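Local coordinates for protein nonaheme cytochrome C (Desulfovibrio desulfuricans, PDB 1DUW) that carries nine covalently bound c-type hemes and transfers electrons, probably in a hydrogenase-linked pathway, at residues Pro18-Lys22 / His63-Gly67. Sequence-based numbering, arbitrary orientation.
Sequences PVSAK and HTTEG. With HEC (heme c), chain B.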
loop_
_atom_site.group_PDB
_atom_site.type_symbol
_atom_site.label_atom_id
_atom_site.label_comp_id
_atom_site.label_asym_id
_atom_site.label_seq_id
_atom_site.Cartn_x
_atom_site.Cartn_y
_atom_site.Cartn_z
ATOM N N PRO A 18 17.259 -11.614 -6.752
ATOM C CA PRO A 18 17.041 -12.759 -5.880
ATOM C C PRO A 18 18.321 -13.563 -5.647
ATOM O O PRO A 18 18.500 -14.635 -6.248
ATOM C CB PRO A 18 16.020 -13.616 -6.656
ATOM C CG PRO A 18 16.241 -13.257 -8.089
ATOM C CD PRO A 18 16.766 -11.831 -8.120
ATOM N N VAL A 19 19.166 -13.038 -4.769
ATOM C CA VAL A 19 20.434 -13.670 -4.408
ATOM C C VAL A 19 20.167 -14.993 -3.697
ATOM O O VAL A 19 19.641 -15.021 -2.581
ATOM C CB VAL A 19 21.295 -12.736 -3.538
ATOM C CG1 VAL A 19 22.599 -13.394 -3.121
ATOM C CG2 VAL A 19 21.571 -11.440 -4.295
ATOM N N SER A 20 20.520 -16.097 -4.367
ATOM C CA SER A 20 20.289 -17.437 -3.875
ATOM C C SER A 20 21.518 -18.336 -3.883
ATOM O O SER A 20 22.431 -18.093 -4.667
ATOM C CB SER A 20 19.225 -18.118 -4.765
ATOM O OG SER A 20 19.078 -19.491 -4.410
ATOM N N ALA A 21 21.505 -19.359 -3.035
ATOM C CA ALA A 21 22.591 -20.336 -2.959
ATOM C C ALA A 21 22.296 -21.473 -3.943
ATOM O O ALA A 21 23.120 -22.316 -4.281
ATOM C CB ALA A 21 22.772 -20.824 -1.537
ATOM N N LYS A 22 21.052 -21.463 -4.417
ATOM C CA LYS A 22 20.565 -22.418 -5.392
ATOM C C LYS A 22 20.770 -21.837 -6.789
ATOM O O LYS A 22 20.152 -20.795 -7.059
ATOM C CB LYS A 22 19.082 -22.716 -5.197
ATOM C CG LYS A 22 18.641 -23.252 -3.851
ATOM C CD LYS A 22 17.310 -23.974 -3.952
ATOM C CE LYS A 22 16.113 -23.048 -3.991
ATOM N NZ LYS A 22 15.954 -22.238 -2.751
ATOM N N HIS A 63 20.771 -11.687 3.950
ATOM C CA HIS A 63 19.460 -12.250 3.667
ATOM C C HIS A 63 19.362 -12.848 2.274
ATOM O O HIS A 63 18.970 -12.199 1.301
ATOM C CB HIS A 63 18.378 -11.169 3.821
ATOM C CG HIS A 63 18.294 -10.667 5.229
ATOM N ND1 HIS A 63 17.930 -11.466 6.289
ATOM C CD2 HIS A 63 18.545 -9.434 5.743
ATOM C CE1 HIS A 63 17.942 -10.774 7.409
ATOM N NE2 HIS A 63 18.309 -9.556 7.078
ATOM N N THR A 64 19.731 -14.123 2.172
ATOM C CA THR A 64 19.642 -14.773 0.860
ATOM C C THR A 64 18.281 -15.450 0.797
ATOM O O THR A 64 17.641 -15.583 1.846
ATOM C CB THR A 64 20.811 -15.748 0.686
ATOM O OG1 THR A 64 20.857 -16.580 1.848
ATOM C CG2 THR A 64 22.128 -14.983 0.644
ATOM N N THR A 65 17.811 -15.869 -0.380
ATOM C CA THR A 65 16.492 -16.494 -0.434
ATOM C C THR A 65 16.357 -17.677 0.522
ATOM O O THR A 65 15.275 -17.882 1.074
ATOM C CB THR A 65 16.121 -17.001 -1.846
ATOM O OG1 THR A 65 17.078 -17.977 -2.286
ATOM C CG2 THR A 65 16.130 -15.871 -2.865
ATOM N N GLU A 66 17.425 -18.437 0.712
ATOM C CA GLU A 66 17.373 -19.602 1.584
ATOM C C GLU A 66 17.548 -19.301 3.065
ATOM O O GLU A 66 17.030 -20.018 3.921
ATOM C CB GLU A 66 18.499 -20.578 1.201
ATOM C CG GLU A 66 18.273 -21.263 -0.139
ATOM C CD GLU A 66 18.853 -20.421 -1.264
ATOM O OE1 GLU A 66 19.574 -19.453 -0.916
ATOM O OE2 GLU A 66 18.579 -20.750 -2.436
ATOM N N GLY A 67 18.307 -18.238 3.313
ATOM C CA GLY A 67 18.649 -17.767 4.640
ATOM C C GLY A 67 19.994 -18.344 5.047
ATOM O O GLY A 67 20.399 -19.413 4.562
HETATM FE FE HEC B . 18.487 -7.788 8.389
HETATM C CHA HEC B . 16.700 -9.549 10.772
HETATM C CHB HEC B . 15.598 -6.416 7.192
HETATM C CHC HEC B . 20.295 -6.126 5.976
HETATM C CHD HEC B . 21.414 -9.260 9.541
HETATM N NA HEC B . 16.542 -7.962 8.884
HETATM C C1A HEC B . 16.029 -8.720 9.899
HETATM C C2A HEC B . 14.602 -8.511 9.912
HETATM C C3A HEC B . 14.301 -7.632 8.900
HETATM C C4A HEC B . 15.532 -7.286 8.247
HETATM C CMA HEC B . 12.952 -7.189 8.391
HETATM C CAA HEC B . 13.708 -8.909 11.090
HETATM C CBA HEC B . 12.941 -10.188 10.814
HETATM C CGA HEC B . 11.942 -10.526 11.893
HETATM O O1A HEC B . 12.088 -10.102 13.059
HETATM O O2A HEC B . 11.155 -11.463 11.613
HETATM N NB HEC B . 18.037 -6.531 6.879
HETATM C C1B HEC B . 16.780 -6.088 6.581
HETATM C C2B HEC B . 16.869 -5.180 5.464
HETATM C C3B HEC B . 18.191 -5.089 5.108
HETATM C C4B HEC B . 18.928 -5.949 6.017
HETATM C CMB HEC B . 15.670 -4.631 4.730
HETATM C CAB HEC B . 18.832 -4.175 4.090
HETATM C CBB HEC B . 18.383 -2.719 4.122
HETATM N NC HEC B . 20.442 -7.722 7.868
HETATM C C1C HEC B . 20.946 -6.953 6.854
HETATM C C2C HEC B . 22.381 -7.164 6.831
HETATM C C3C HEC B . 22.696 -8.050 7.824
HETATM C C4C HEC B . 21.444 -8.464 8.420
HETATM C CMC HEC B . 23.316 -6.422 5.925
HETATM C CAC HEC B . 23.966 -8.853 7.991
HETATM C CBC HEC B . 25.174 -8.042 8.432
HETATM N ND HEC B . 18.953 -9.126 9.843
HETATM C C1D HEC B . 20.217 -9.543 10.148
HETATM C C2D HEC B . 20.148 -10.305 11.372
HETATM C C3D HEC B . 18.829 -10.380 11.721
HETATM C C4D HEC B . 18.081 -9.525 10.823
HETATM C CMD HEC B . 21.350 -10.986 11.981
HETATM C CAD HEC B . 18.255 -10.806 13.068
HETATM C CBD HEC B . 18.555 -9.798 14.176
HETATM C CGD HEC B . 17.596 -9.951 15.346
HETATM O O1D HEC B . 16.869 -10.971 15.336
HETATM O O2D HEC B . 17.207 -8.889 15.894
#
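The carboxylate of E66 reaches over the 20-22 turn and overlaps S20, A21 and K22. A bend at chi2 (88°) swings its end onto them. OE1 takes the backbone N-H of A21 (A21 N to E66 OE1, 2.9 Å) on its syn side, 33° out of the carboxylate plane. The A21 methyl lies beside the same oxygen, its CB 3.5 Å from E66 OE1. OE2 faces S20 OG and is modelled in a salt bridge with K22 NZ, but it sits too close to a neighbouring atom, so its position is doubtful. K22 folds back toward it through bends at chi3 and chi4. S20 OG accepts from K22 N (2.8 Å), closing an ST turn. One backbone bond ties the two loops: T65 N gives to V19 O, 3.0 Å away. Beside it, V19 CG1 meets T64 CG2 at 4.1 Å. P18 CB lies near T65 CG2, 4.4 Å away. The H63 ring leads off from this interface to a heme, and its NE2 binds the iron at 2.2 Å. P18 touches a different heme from the one H63 binds. H52 is the other axial ligand of the H63 heme, and H63 ND1 is hydrogen-bonded to V74 O. Such bis-histidine heme coordination is characteristic of class III cytochromes c.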